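Local coordinates for protein MmoQ Response regulator (Methylococcus capsulatus, PDB 3LJX) that is a response regulator whose full-length form probably makes cyclic di-GMP from GTP, this piece carrying its HDOD domain, at residues 172-175 against 179-182; 102-107 against 148-153; 124-129 against 254-259; 16-21 against 108-113. All blocks are in the same frame, centred on the assembly; numbering follows the deposited sequence. Where two conformers were deposited one is given.

Contacts 1, 2 and 4 form a chain of neighbours within the helical HDOD region. Contact 1 meets contact 2 where Glu173 CD packs on Leu149 CD1 at 3.7 Å. Contact 2 in turn meets contact 4 where Thr151 OG1 lies 3.3 Å from Pro16 CD, and their centres are about 11 Å apart. Helix 106-125 runs through contacts 2, 3 and 4, its start serving contacts 2 and 4 and its end contact 3. Contact 3 stands apart, on the opposite side of the chain's centre from contact 2, with about 21 Å between their nearest atoms. The expected cyclase activity would probably belong to the GGDEF domain of the whole protein rather than to any of these contacts.

Contact 1. Residues 172-175 against 179-182; sequences LERE and TDHD
His181 N donates to Glu173 OE1 across 2.7 Å with an N-H...O angle of 150°, reaching the oxygen from above the carboxylate plane. The Glu173 chain runs extended beyond CG, which carries OE1 over Asp180 to the first backbone N-H of helix 181-191; Glu173 OE1 passes 3.2 Å from Asp180 CB. Beside this bond, Arg174 and Asp180 lie alongside one another and form a salt bridge. Asp180 OD2 accepts from Arg174 NE at 3.0 Å through its anti lone pair, and Arg174 NH2 reaches the same oxygen at 3.2 Å. The guanidinium thus grips side-on, two nitrogens to one atom, with its plane turned 45° from the carboxylate. Arg174 CG stands anti to the carbonyl carbon (chi1 -73°), and the straight chain from there to NE brings the group level with OD2. The other oxygen, Asp180 OD1, works at the N-cap: it accepts from Glu183 N and, weakly, from Asp182 N at 2.8 Å. Glu173 OE1 and Asp180 OD1 are 4.7 Å apart, a like-charge pair that the helix start and Arg174 would probably offset. Farther out, Tyr157 OH bonds Glu173 OE2 and probably steadies the carboxylate. An alanine in place of Glu173 would probably leave His181 N and Tyr157 OH without their acceptor and open a gap beside Leu149. The contact closes the short turn between helices 166-177 and 181-191 of the HDOD domain, with Leu149 of helix 144-152 and Tyr157 of helix 154-163 packed against it.

Contact 2. Residues 102-107 against 148-153; sequences EAFDYA and ALATAW
Ala150 presents its methyl to one face of the Phe104 ring, the first point along helix 144-152 at which the segment 148-153 meets 102-107. Its CB stands 4.1 Å from the Phe104 ring centroid, 24° off the normal, a CH-pi contact displaced toward the CG side of the ring; CG itself is 3.8 Å away. Phe104 reaches this place because its CG lies opposite the backbone N (chi1 -169°), which swings the ring toward the helix. Tyr106 OH comes to the same methyl at 3.8 Å, and Cys101 and Tyr157 also touch Ala150. The two aromatic residues brace each other: Phe104 CD2 sits 3.6 Å above the Tyr106 ring, over its centre, while Tyr106 CD2 lies at the Phe104 edge. Here the loop enters helix 106-125 of the all-helical HDOD domain. Asp105, centre of an inverse gamma turn, is the N-cap, and its OD1 accepts from Ala108 N. One residue further along the partner helix, Thr151 joins Tyr106 through water 1. This water donates to Thr151 OG1 at 2.8 Å and makes a hydrogen bond with Tyr106 OH, modelled at 2.5 Å, a length so short that its exact value is doubtful. Both hydroxyls have additional partners, Thr151 OG1 with Leu147 O and Tyr106 OH with Cys101 N, which probably hold the two hydroxyls in place. Beyond the helix, Trp153 turns to other neighbours, stacking on Phe177 and meeting Trp4 edge-to-face.

Contact 3. Residues 124-129 against 254-259; sequences TAQAST and CGLGDE
Gln126 lays the amide end of its side chain against the backbone of Gly257, and little else bridges the two segments. Its NE2 lies 3.4 Å from Gly257 N, but both are donors as modelled, so this is a proximity and not a hydrogen bond. At 2.30 Å the two ends of an amide are hard to tell apart, and that donor-donor meeting is correspondingly doubtful. Gly257 O is 3.9 Å from Gln126 NE2. The reach comes from the torsions: CG sits between the backbone N and the carbonyl carbon (chi1 62°), and the chain then runs extended, carrying NE2 to Gly257 N. The backbones themselves stay well apart, their nearest alpha carbons being Gln126 CA and Leu256 CA at 8.1 Å. Leu256 CD1 approaches Gln126 NE2 loosely, and since that leucine was deposited in two conformers its part is uncertain. Both segments lie where a helix gives way to a loop. Ala127 N bonds Thr124 O at 2.9 Å, in the turn that holds Gln126. On the other side Gly255 is the first residue after helix 245-254, with a positive phi of 88°; at its backbone angles a beta carbon would jam against the preceding carbonyl oxygen, so glycine suits the place. Helix 214-233 runs beside both segments: Gln222 touches Ala127, Leu225 touches Leu256, and Arg215 NH1 bonds Thr129 O. Gln126 and Gly257 are exposed. The contact is a shallow surface touch between two loops of an all-helical fold, the second leaving its helix through a positive-phi glycine.

Contact 4. Residues 16-21 against 108-113; sequences PTASRT and AYWQKS
Pro16 O and Trp110 NE1 share one water, which donates to the carbonyl and accepts from the indole, each bond measuring 2.8 Å. The bridge satisfies the polar edge of the indole, while the six-membered ring packs on the chain from Pro16 to Ala18. Ala18 lies over one face: its CB stands 3.9 Å from the centroid of the six-membered ring, 23° off the normal, a CH-pi contact, with Ala18 CB only 3.6 Å from Trp110 CE3. Ala18 N sits above the same ring, offset toward the rim and 3.6 Å from Trp110 CZ2. Pro16 meets the indole differently. Its carbonyl oxygen comes to the ring edge, near the plane, and its CG touches Trp110 CZ2 at 4.2 Å, the two side chains crossing at about a right angle. Trp110 CG stands anti to the carbonyl carbon (chi1 -77°), which directs the ring off helix 106-125 and onto the chain leading to helix 19-29. Behind it, Tyr109 O accepts from both Ser113 N and Ser113 OG, from opposite faces of its plane, each at 3.0 Å. Were Trp110 a serine, the methyl of Ala18 would probably lose the ring face beneath it and the water its indole N-H. Ala18 occupies the N-cap position of helix 19-29, and Thr17 OG1 bonds Asp46. Trp110 also touches Pro47 of helix 47-58, whereas Pro16 packs on Leu147 and Thr151 of helix 144-152; the contact joins the chain entering helix 19-29 to helix 106-125 of the HDOD domain, those two helices packed around it.

Contact 1. Residues 172-175 against 179-182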
loop_
_atom_site.group_PDB
_atom_site.type_symbol
_atom_site.label_atom_id
_atom_site.label_comp_id
_atom_site.label_asym_id
_atom_site.label_seq_id
_atom_site.Cartn_x
_atom_site.Cartn_y
_atom_site.Cartn_z
ATOM N N LEU A 172 -14.118 15.088 -7.158
ATOM C CA LEU A 172 -13.412 15.810 -8.204
ATOM C C LEU A 172 -12.642 14.829 -9.067
ATOM O O LEU A 172 -12.573 14.978 -10.296
ATOM C CB LEU A 172 -12.468 16.847 -7.599
ATOM C CG LEU A 172 -11.897 17.848 -8.600
ATOM C CD1 LEU A 172 -12.977 18.318 -9.566
ATOM C CD2 LEU A 172 -11.281 19.030 -7.876
ATOM N N GLU A 173 -12.076 13.814 -8.423
ATOM C CA GLU A 173 -11.324 12.795 -9.139
ATOM C C GLU A 173 -12.237 12.085 -10.121
ATOM O O GLU A 173 -11.888 11.930 -11.292
ATOM C CB GLU A 173 -10.681 11.803 -8.168
ATOM C CG GLU A 173 -9.545 12.396 -7.332
ATOM C CD GLU A 173 -9.098 11.460 -6.220
ATOM O OE1 GLU A 173 -9.765 10.416 -6.025
ATOM O OE2 GLU A 173 -8.094 11.775 -5.537
ATOM N N ARG A 174 -13.419 11.687 -9.663
ATOM C CA ARG A 174 -14.379 11.010 -10.538
ATOM C C ARG A 174 -14.719 11.845 -11.778
ATOM O O ARG A 174 -14.836 11.319 -12.882
ATOM C CB ARG A 174 -15.643 10.624 -9.770
ATOM C CG ARG A 174 -15.418 9.446 -8.823
ATOM C CD ARG A 174 -16.631 9.172 -7.955
ATOM N NE ARG A 174 -16.369 8.108 -6.985
ATOM C CZ ARG A 174 -17.177 7.781 -5.973
ATOM N NH1 ARG A 174 -18.312 8.445 -5.769
ATOM N NH2 ARG A 174 -16.847 6.789 -5.153
ATOM N N GLU A 175 -14.847 13.150 -11.590
ATOM C CA GLU A 175 -15.150 14.057 -12.684
ATOM C C GLU A 175 -14.007 14.106 -13.703
ATOM O O GLU A 175 -14.227 13.989 -14.919
ATOM C CB GLU A 175 -15.400 15.444 -12.105
ATOM C CG GLU A 175 -16.142 16.397 -12.991
ATOM C CD GLU A 175 -16.565 17.643 -12.224
ATOM O OE1 GLU A 175 -17.621 17.602 -11.554
ATOM O OE2 GLU A 175 -15.830 18.656 -12.272
ATOM N N THR A 179 -12.466 7.916 -12.146
ATOM C CA THR A 179 -12.111 6.992 -11.084
ATOM C C THR A 179 -11.635 7.843 -9.922
ATOM O O THR A 179 -11.433 9.046 -10.085
ATOM C CB THR A 179 -11.019 5.996 -11.532
ATOM O OG1 THR A 179 -10.784 5.044 -10.493
ATOM C CG2 THR A 179 -9.741 6.712 -11.843
ATOM N N ASP A 180 -11.484 7.253 -8.744
ATOM C CA ASP A 180 -10.958 8.017 -7.622
ATOM C C ASP A 180 -9.851 7.206 -6.989
ATOM O O ASP A 180 -9.697 6.029 -7.316
ATOM C CB ASP A 180 -12.063 8.318 -6.609
ATOM C CG ASP A 180 -12.623 7.060 -5.975
ATOM O OD1 ASP A 180 -11.850 6.315 -5.303
ATOM O OD2 ASP A 180 -13.832 6.819 -6.169
ATOM N N HIS A 181 -9.097 7.813 -6.075
ATOM C CA HIS A 181 -7.889 7.159 -5.585
ATOM C C HIS A 181 -8.163 5.855 -4.812
ATOM O O HIS A 181 -7.340 4.930 -4.835
ATOM C CB HIS A 181 -7.002 8.123 -4.793
ATOM C CG HIS A 181 -7.679 8.778 -3.631
ATOM N ND1 HIS A 181 -8.031 8.093 -2.485
ATOM C CD2 HIS A 181 -8.013 10.072 -3.406
ATOM C CE1 HIS A 181 -8.572 8.932 -1.620
ATOM N NE2 HIS A 181 -8.577 10.139 -2.156
ATOM N N ASP A 182 -9.333 5.767 -4.174
ATOM C CA ASP A 182 -9.715 4.547 -3.449
ATOM C C ASP A 182 -10.193 3.422 -4.377
ATOM O O ASP A 182 -9.802 2.263 -4.216
ATOM C CB ASP A 182 -10.763 4.848 -2.360
ATOM C CG ASP A 182 -10.183 5.656 -1.214
ATOM O OD1 ASP A 182 -8.989 5.450 -0.897
ATOM O OD2 ASP A 182 -10.908 6.493 -0.632
#

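Contact 2. Residues 102-107 against 148-153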
loop_
_atom_site.group_PDB
_atom_site.type_symbol
_atom_site.label_atom_id
_atom_site.label_comp_id
_atom_site.label_asym_id
_atom_site.label_seq_id
_atom_site.Cartn_x
_atom_site.Cartn_y
_atom_site.Cartn_z
ATOM N N GLU A 102 3.322 18.178 -8.878
ATOM C CA GLU A 102 3.806 19.271 -8.040
ATOM C C GLU A 102 3.149 19.321 -6.649
ATOM O O GLU A 102 3.844 19.386 -5.621
ATOM C CB GLU A 102 3.626 20.604 -8.784
ATOM C CG GLU A 102 4.229 21.812 -8.086
ATOM C CD GLU A 102 4.259 23.048 -8.977
ATOM O OE1 GLU A 102 4.148 22.905 -10.219
ATOM O OE2 GLU A 102 4.403 24.166 -8.432
ATOM N N ALA A 103 1.817 19.276 -6.617
ATOM C CA ALA A 103 1.083 19.423 -5.360
ATOM C C ALA A 103 1.028 18.161 -4.471
ATOM O O ALA A 103 0.588 18.230 -3.330
ATOM C CB ALA A 103 -0.329 19.964 -5.626
ATOM N N PHE A 104 1.481 17.019 -4.981
ATOM C CA PHE A 104 1.450 15.776 -4.205
ATOM C C PHE A 104 2.662 15.648 -3.281
ATOM O O PHE A 104 3.816 15.734 -3.716
ATOM C CB PHE A 104 1.368 14.556 -5.125
ATOM C CG PHE A 104 1.075 13.254 -4.408
ATOM C CD1 PHE A 104 -0.182 13.020 -3.839
ATOM C CD2 PHE A 104 2.034 12.246 -4.343
ATOM C CE1 PHE A 104 -0.468 11.816 -3.192
ATOM C CE2 PHE A 104 1.758 11.037 -3.707
ATOM C CZ PHE A 104 0.500 10.822 -3.132
ATOM N N ASP A 105 2.388 15.416 -2.003
ATOM C CA ASP A 105 3.441 15.287 -1.009
ATOM C C ASP A 105 3.999 13.863 -1.011
ATOM O O ASP A 105 3.539 13.011 -0.256
ATOM C CB ASP A 105 2.896 15.654 0.376
ATOM C CG ASP A 105 3.997 15.824 1.409
ATOM O OD1 ASP A 105 5.124 15.328 1.174
ATOM O OD2 ASP A 105 3.735 16.444 2.467
ATOM N N TYR A 106 4.992 13.610 -1.856
ATOM C CA TYR A 106 5.528 12.265 -2.015
ATOM C C TYR A 106 6.207 11.751 -0.741
ATOM O O TYR A 106 6.007 10.600 -0.340
ATOM C CB TYR A 106 6.490 12.202 -3.194
ATOM C CG TYR A 106 5.831 12.321 -4.568
ATOM C CD1 TYR A 106 5.529 13.564 -5.116
ATOM C CD2 TYR A 106 5.554 11.181 -5.330
ATOM C CE1 TYR A 106 4.949 13.665 -6.389
ATOM C CE2 TYR A 106 4.978 11.270 -6.588
ATOM C CZ TYR A 106 4.677 12.509 -7.122
ATOM O OH TYR A 106 4.089 12.591 -8.376
ATOM N N ALA A 107 7.014 12.595 -0.104
ATOM C CA ALA A 107 7.664 12.172 1.125
ATOM C C ALA A 107 6.595 11.761 2.134
ATOM O O ALA A 107 6.729 10.736 2.806
ATOM C CB ALA A 107 8.552 13.279 1.698
ATOM N N ALA A 148 -0.700 6.538 -7.996
ATOM C CA ALA A 148 -1.011 6.296 -9.401
ATOM C C ALA A 148 -1.627 7.506 -10.106
ATOM O O ALA A 148 -1.269 7.808 -11.232
ATOM C CB ALA A 148 -1.912 5.078 -9.545
ATOM N N LEU A 149 -2.552 8.201 -9.454
ATOM C CA LEU A 149 -3.147 9.365 -10.091
ATOM C C LEU A 149 -2.109 10.471 -10.243
ATOM O O LEU A 149 -2.057 11.141 -11.277
ATOM C CB LEU A 149 -4.313 9.891 -9.266
ATOM C CG LEU A 149 -5.606 9.109 -9.363
ATOM C CD1 LEU A 149 -6.671 9.758 -8.451
ATOM C CD2 LEU A 149 -6.047 9.066 -10.811
ATOM N N ALA A 150 -1.305 10.676 -9.193
ATOM C CA ALA A 150 -0.279 11.712 -9.195
ATOM C C ALA A 150 0.729 11.431 -10.311
ATOM O O ALA A 150 1.218 12.340 -10.963
ATOM C CB ALA A 150 0.431 11.768 -7.838
ATOM N N THR A 151 1.023 10.155 -10.529
ATOM C CA THR A 151 1.953 9.757 -11.565
ATOM C C THR A 151 1.353 9.883 -12.966
ATOM O O THR A 151 2.003 10.389 -13.880
ATOM C CB THR A 151 2.410 8.318 -11.350
ATOM O OG1 THR A 151 2.964 8.197 -10.039
ATOM C CG2 THR A 151 3.470 7.947 -12.378
ATOM N N ALA A 152 0.111 9.429 -13.124
ATOM C CA ALA A 152 -0.568 9.426 -14.423
ATOM C C ALA A 152 -0.901 10.834 -14.912
ATOM O O ALA A 152 -0.636 11.168 -16.068
ATOM C CB ALA A 152 -1.846 8.573 -14.369
ATOM N N TRP A 153 -1.479 11.656 -14.038
ATOM C CA TRP A 153 -1.942 12.984 -14.453
ATOM C C TRP A 153 -1.393 14.100 -13.559
ATOM O O TRP A 153 -2.149 14.784 -12.880
ATOM C CB TRP A 153 -3.470 13.029 -14.469
ATOM C CG TRP A 153 -4.086 11.956 -15.287
ATOM C CD1 TRP A 153 -4.595 10.768 -14.837
ATOM C CD2 TRP A 153 -4.263 11.955 -16.707
ATOM N NE1 TRP A 153 -5.078 10.030 -15.896
ATOM C CE2 TRP A 153 -4.889 10.740 -17.052
ATOM C CE3 TRP A 153 -3.962 12.874 -17.721
ATOM C CZ2 TRP A 153 -5.207 10.411 -18.363
ATOM C CZ3 TRP A 153 -4.284 12.548 -19.028
ATOM C CH2 TRP A 153 -4.898 11.326 -19.340
HETATM O O HOH W 1 4.577 10.405 -9.573
#

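Contact 3. Residues 124-129 against 254-259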
loop_
_atom_site.group_PDB
_atom_site.type_symbol
_atom_site.label_atom_id
_atom_site.label_comp_id
_atom_site.label_asym_id
_atom_site.label_seq_id
_atom_site.Cartn_x
_atom_site.Cartn_y
_atom_site.Cartn_z
ATOM N N THR A 124 -1.861 -7.047 13.668
ATOM C CA THR A 124 -2.252 -8.404 13.284
ATOM C C THR A 124 -1.367 -9.470 13.934
ATOM O O THR A 124 -1.803 -10.609 14.123
ATOM C CB THR A 124 -2.254 -8.580 11.769
ATOM O OG1 THR A 124 -0.937 -8.321 11.264
ATOM C CG2 THR A 124 -3.263 -7.602 11.126
ATOM N N ALA A 125 -0.141 -9.085 14.296
ATOM C CA ALA A 125 0.820 -9.995 14.934
ATOM C C ALA A 125 0.338 -10.460 16.294
ATOM O O ALA A 125 0.730 -11.515 16.784
ATOM C CB ALA A 125 2.194 -9.334 15.066
ATOM N N GLN A 126 -0.518 -9.671 16.908
ATOM C CA GLN A 126 -1.035 -10.052 18.201
ATOM C C GLN A 126 -2.462 -10.558 18.074
ATOM O O GLN A 126 -3.156 -10.690 19.061
ATOM C CB GLN A 126 -0.922 -8.887 19.207
ATOM C CG GLN A 126 -1.711 -7.639 18.830
ATOM C CD GLN A 126 -1.298 -6.391 19.629
ATOM O OE1 GLN A 126 -0.566 -5.527 19.123
ATOM N NE2 GLN A 126 -1.777 -6.290 20.876
ATOM N N ALA A 127 -2.899 -10.832 16.848
ATOM C CA ALA A 127 -4.243 -11.354 16.629
ATOM C C ALA A 127 -4.220 -12.610 15.760
ATOM O O ALA A 127 -3.153 -13.150 15.467
ATOM C CB ALA A 127 -5.150 -10.288 16.021
ATOM N N SER A 128 -5.391 -13.076 15.342
ATOM C CA SER A 128 -5.444 -14.302 14.557
ATOM C C SER A 128 -6.288 -14.196 13.290
ATOM O O SER A 128 -6.932 -15.168 12.907
ATOM C CB SER A 128 -5.969 -15.446 15.424
ATOM O OG SER A 128 -5.082 -15.690 16.494
ATOM N N THR A 129 -6.294 -13.030 12.651
ATOM C CA THR A 129 -7.102 -12.824 11.453
ATOM C C THR A 129 -6.336 -13.202 10.187
ATOM O O THR A 129 -6.724 -14.122 9.460
ATOM C CB THR A 129 -7.589 -11.358 11.336
ATOM O OG1 THR A 129 -6.491 -10.462 11.587
ATOM C CG2 THR A 129 -8.675 -11.090 12.341
ATOM N N CYS A 254 -11.273 -5.651 18.503
ATOM C CA CYS A 254 -10.264 -6.586 17.973
ATOM C C CYS A 254 -9.398 -7.164 19.096
ATOM O O CYS A 254 -8.727 -8.179 18.897
ATOM C CB CYS A 254 -9.299 -5.965 16.952
ATOM S SG CYS A 254 -9.694 -4.418 16.154
ATOM N N GLY A 255 -9.392 -6.498 20.252
ATOM C CA GLY A 255 -8.568 -6.897 21.385
ATOM C C GLY A 255 -7.185 -6.274 21.311
ATOM O O GLY A 255 -6.338 -6.758 20.560
ATOM N N LEU A 256 -6.932 -5.222 22.087
ATOM C CA LEU A 256 -5.649 -4.545 21.970
ATOM C C LEU A 256 -4.898 -4.264 23.272
ATOM O O LEU A 256 -5.470 -3.861 24.298
ATOM C CB LEU A 256 -5.761 -3.278 21.116
ATOM C CG LEU A 256 -4.846 -3.345 19.893
ATOM C CD1 LEU A 256 -5.270 -4.484 19.005
ATOM C CD2 LEU A 256 -4.854 -2.047 19.132
ATOM N N GLY A 257 -3.591 -4.524 23.211
ATOM C CA GLY A 257 -2.659 -4.190 24.269
ATOM C C GLY A 257 -1.990 -2.918 23.798
ATOM O O GLY A 257 -1.718 -2.750 22.616
ATOM N N ASP A 258 -1.726 -2.006 24.717
ATOM C CA ASP A 258 -1.298 -0.674 24.334
ATOM C C ASP A 258 -0.181 -0.227 25.269
ATOM O O ASP A 258 0.023 -0.860 26.306
ATOM C CB ASP A 258 -2.498 0.268 24.414
ATOM C CG ASP A 258 -3.099 0.327 25.797
ATOM O OD1 ASP A 258 -3.800 1.319 26.089
ATOM O OD2 ASP A 258 -2.872 -0.613 26.590
ATOM N N GLU A 259 0.532 0.853 24.935
ATOM C CA GLU A 259 0.238 1.694 23.772
ATOM C C GLU A 259 1.471 2.157 22.994
ATOM O O GLU A 259 1.624 3.351 22.709
ATOM C CB GLU A 259 -0.589 2.916 24.179
ATOM C CG GLU A 259 -1.654 3.223 23.167
ATOM C CD GLU A 259 -1.522 2.327 21.952
ATOM O OE1 GLU A 259 -2.018 1.170 21.981
ATOM O OE2 GLU A 259 -0.898 2.783 20.974
#

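Contact 4. Residues 16-21 against 108-113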
loop_
_atom_site.group_PDB
_atom_site.type_symbol
_atom_site.label_atom_id
_atom_site.label_comp_id
_atom_site.label_asym_id
_atom_site.label_seq_id
_atom_site.Cartn_x
_atom_site.Cartn_y
_atom_site.Cartn_z
ATOM N N PRO A 16 6.790 5.734 -9.215
ATOM C CA PRO A 16 8.133 6.068 -8.732
ATOM C C PRO A 16 8.464 5.423 -7.393
ATOM O O PRO A 16 7.581 4.928 -6.669
ATOM C CB PRO A 16 8.068 7.587 -8.576
ATOM C CG PRO A 16 6.619 7.838 -8.234
ATOM C CD PRO A 16 5.847 6.859 -9.054
ATOM N N THR A 17 9.757 5.429 -7.087
ATOM C CA THR A 17 10.282 5.028 -5.792
ATOM C C THR A 17 11.088 6.213 -5.256
ATOM O O THR A 17 11.641 6.980 -6.045
ATOM C CB THR A 17 11.208 3.827 -5.959
ATOM O OG1 THR A 17 10.454 2.706 -6.433
ATOM C CG2 THR A 17 11.897 3.470 -4.632
ATOM N N ALA A 18 11.152 6.382 -3.935
ATOM C CA ALA A 18 11.974 7.452 -3.349
ATOM C C ALA A 18 13.457 7.294 -3.720
ATOM O O ALA A 18 13.990 6.182 -3.744
ATOM C CB ALA A 18 11.802 7.508 -1.819
ATOM N N SER A 19 14.116 8.411 -4.016
ATOM C CA SER A 19 15.534 8.395 -4.391
ATOM C C SER A 19 16.404 7.664 -3.381
ATOM O O SER A 19 17.197 6.804 -3.754
ATOM C CB SER A 19 16.062 9.815 -4.592
ATOM O OG SER A 19 15.512 10.375 -5.769
ATOM N N ARG A 20 16.246 7.998 -2.105
ATOM C CA ARG A 20 17.054 7.385 -1.051
ATOM C C ARG A 20 16.792 5.880 -0.929
ATOM O O ARG A 20 17.710 5.081 -0.751
ATOM C CB ARG A 20 16.782 8.064 0.294
ATOM C CG ARG A 20 17.552 7.443 1.455
ATOM C CD ARG A 20 17.094 7.999 2.799
ATOM N NE ARG A 20 15.693 7.686 3.074
ATOM C CZ ARG A 20 15.055 8.022 4.193
ATOM N NH1 ARG A 20 15.692 8.686 5.151
ATOM N NH2 ARG A 20 13.779 7.693 4.358
ATOM N N THR A 21 15.524 5.505 -1.004
ATOM C CA THR A 21 15.130 4.105 -0.935
ATOM C C THR A 21 15.636 3.323 -2.166
ATOM O O THR A 21 16.173 2.216 -2.041
ATOM C CB THR A 21 13.600 4.003 -0.824
ATOM O OG1 THR A 21 13.175 4.669 0.374
ATOM C CG2 THR A 21 13.157 2.556 -0.791
ATOM N N ALA A 108 5.526 12.550 2.229
ATOM C CA ALA A 108 4.481 12.252 3.201
ATOM C C ALA A 108 3.827 10.930 2.838
ATOM O O ALA A 108 3.571 10.086 3.704
ATOM C CB ALA A 108 3.430 13.385 3.280
ATOM N N TYR A 109 3.566 10.747 1.550
ATOM C CA TYR A 109 2.927 9.523 1.103
ATOM C C TYR A 109 3.793 8.316 1.472
ATOM O O TYR A 109 3.289 7.329 2.004
ATOM C CB TYR A 109 2.638 9.546 -0.400
ATOM C CG TYR A 109 2.347 8.168 -0.925
ATOM C CD1 TYR A 109 1.085 7.595 -0.778
ATOM C CD2 TYR A 109 3.349 7.412 -1.515
ATOM C CE1 TYR A 109 0.826 6.308 -1.233
ATOM C CE2 TYR A 109 3.105 6.127 -1.980
ATOM C CZ TYR A 109 1.848 5.577 -1.836
ATOM O OH TYR A 109 1.626 4.291 -2.288
ATOM N N TRP A 110 5.095 8.393 1.219
ATOM C CA TRP A 110 5.949 7.233 1.475
ATOM C C TRP A 110 6.109 6.997 2.961
ATOM O O TRP A 110 6.152 5.858 3.419
ATOM C CB TRP A 110 7.315 7.354 0.788
ATOM C CG TRP A 110 7.230 7.070 -0.693
ATOM C CD1 TRP A 110 6.616 6.002 -1.286
ATOM C CD2 TRP A 110 7.761 7.862 -1.756
ATOM N NE1 TRP A 110 6.723 6.087 -2.647
ATOM C CE2 TRP A 110 7.426 7.220 -2.963
ATOM C CE3 TRP A 110 8.500 9.053 -1.799
ATOM C CZ2 TRP A 110 7.803 7.726 -4.215
ATOM C CZ3 TRP A 110 8.874 9.561 -3.047
ATOM C CH2 TRP A 110 8.518 8.898 -4.233
ATOM N N GLN A 111 6.191 8.077 3.720
ATOM C CA GLN A 111 6.359 7.944 5.155
ATOM C C GLN A 111 5.114 7.287 5.756
ATOM O O GLN A 111 5.199 6.338 6.543
ATOM C CB GLN A 111 6.623 9.316 5.782
ATOM C CG GLN A 111 6.690 9.299 7.297
ATOM C CD GLN A 111 6.800 10.692 7.881
ATOM O OE1 GLN A 111 6.101 11.625 7.467
ATOM N NE2 GLN A 111 7.679 10.837 8.855
ATOM N N LYS A 112 3.947 7.776 5.363
ATOM C CA LYS A 112 2.697 7.271 5.913
ATOM C C LYS A 112 2.433 5.819 5.500
ATOM O O LYS A 112 1.922 5.028 6.289
ATOM C CB LYS A 112 1.554 8.166 5.465
ATOM C CG LYS A 112 0.178 7.700 5.873
ATOM C CD LYS A 112 -0.718 8.908 5.906
ATOM C CE LYS A 112 0.031 10.053 6.572
ATOM N NZ LYS A 112 -0.330 11.387 6.012
ATOM N N SER A 113 2.791 5.467 4.267
ATOM C CA SER A 113 2.522 4.121 3.761
ATOM C C SER A 113 3.293 3.060 4.561
ATOM O O SER A 113 2.744 2.021 4.942
ATOM C CB SER A 113 2.852 4.039 2.264
ATOM O OG SER A 113 1.887 4.751 1.498
HETATM O O HOH W 2 6.879 3.746 -4.216
#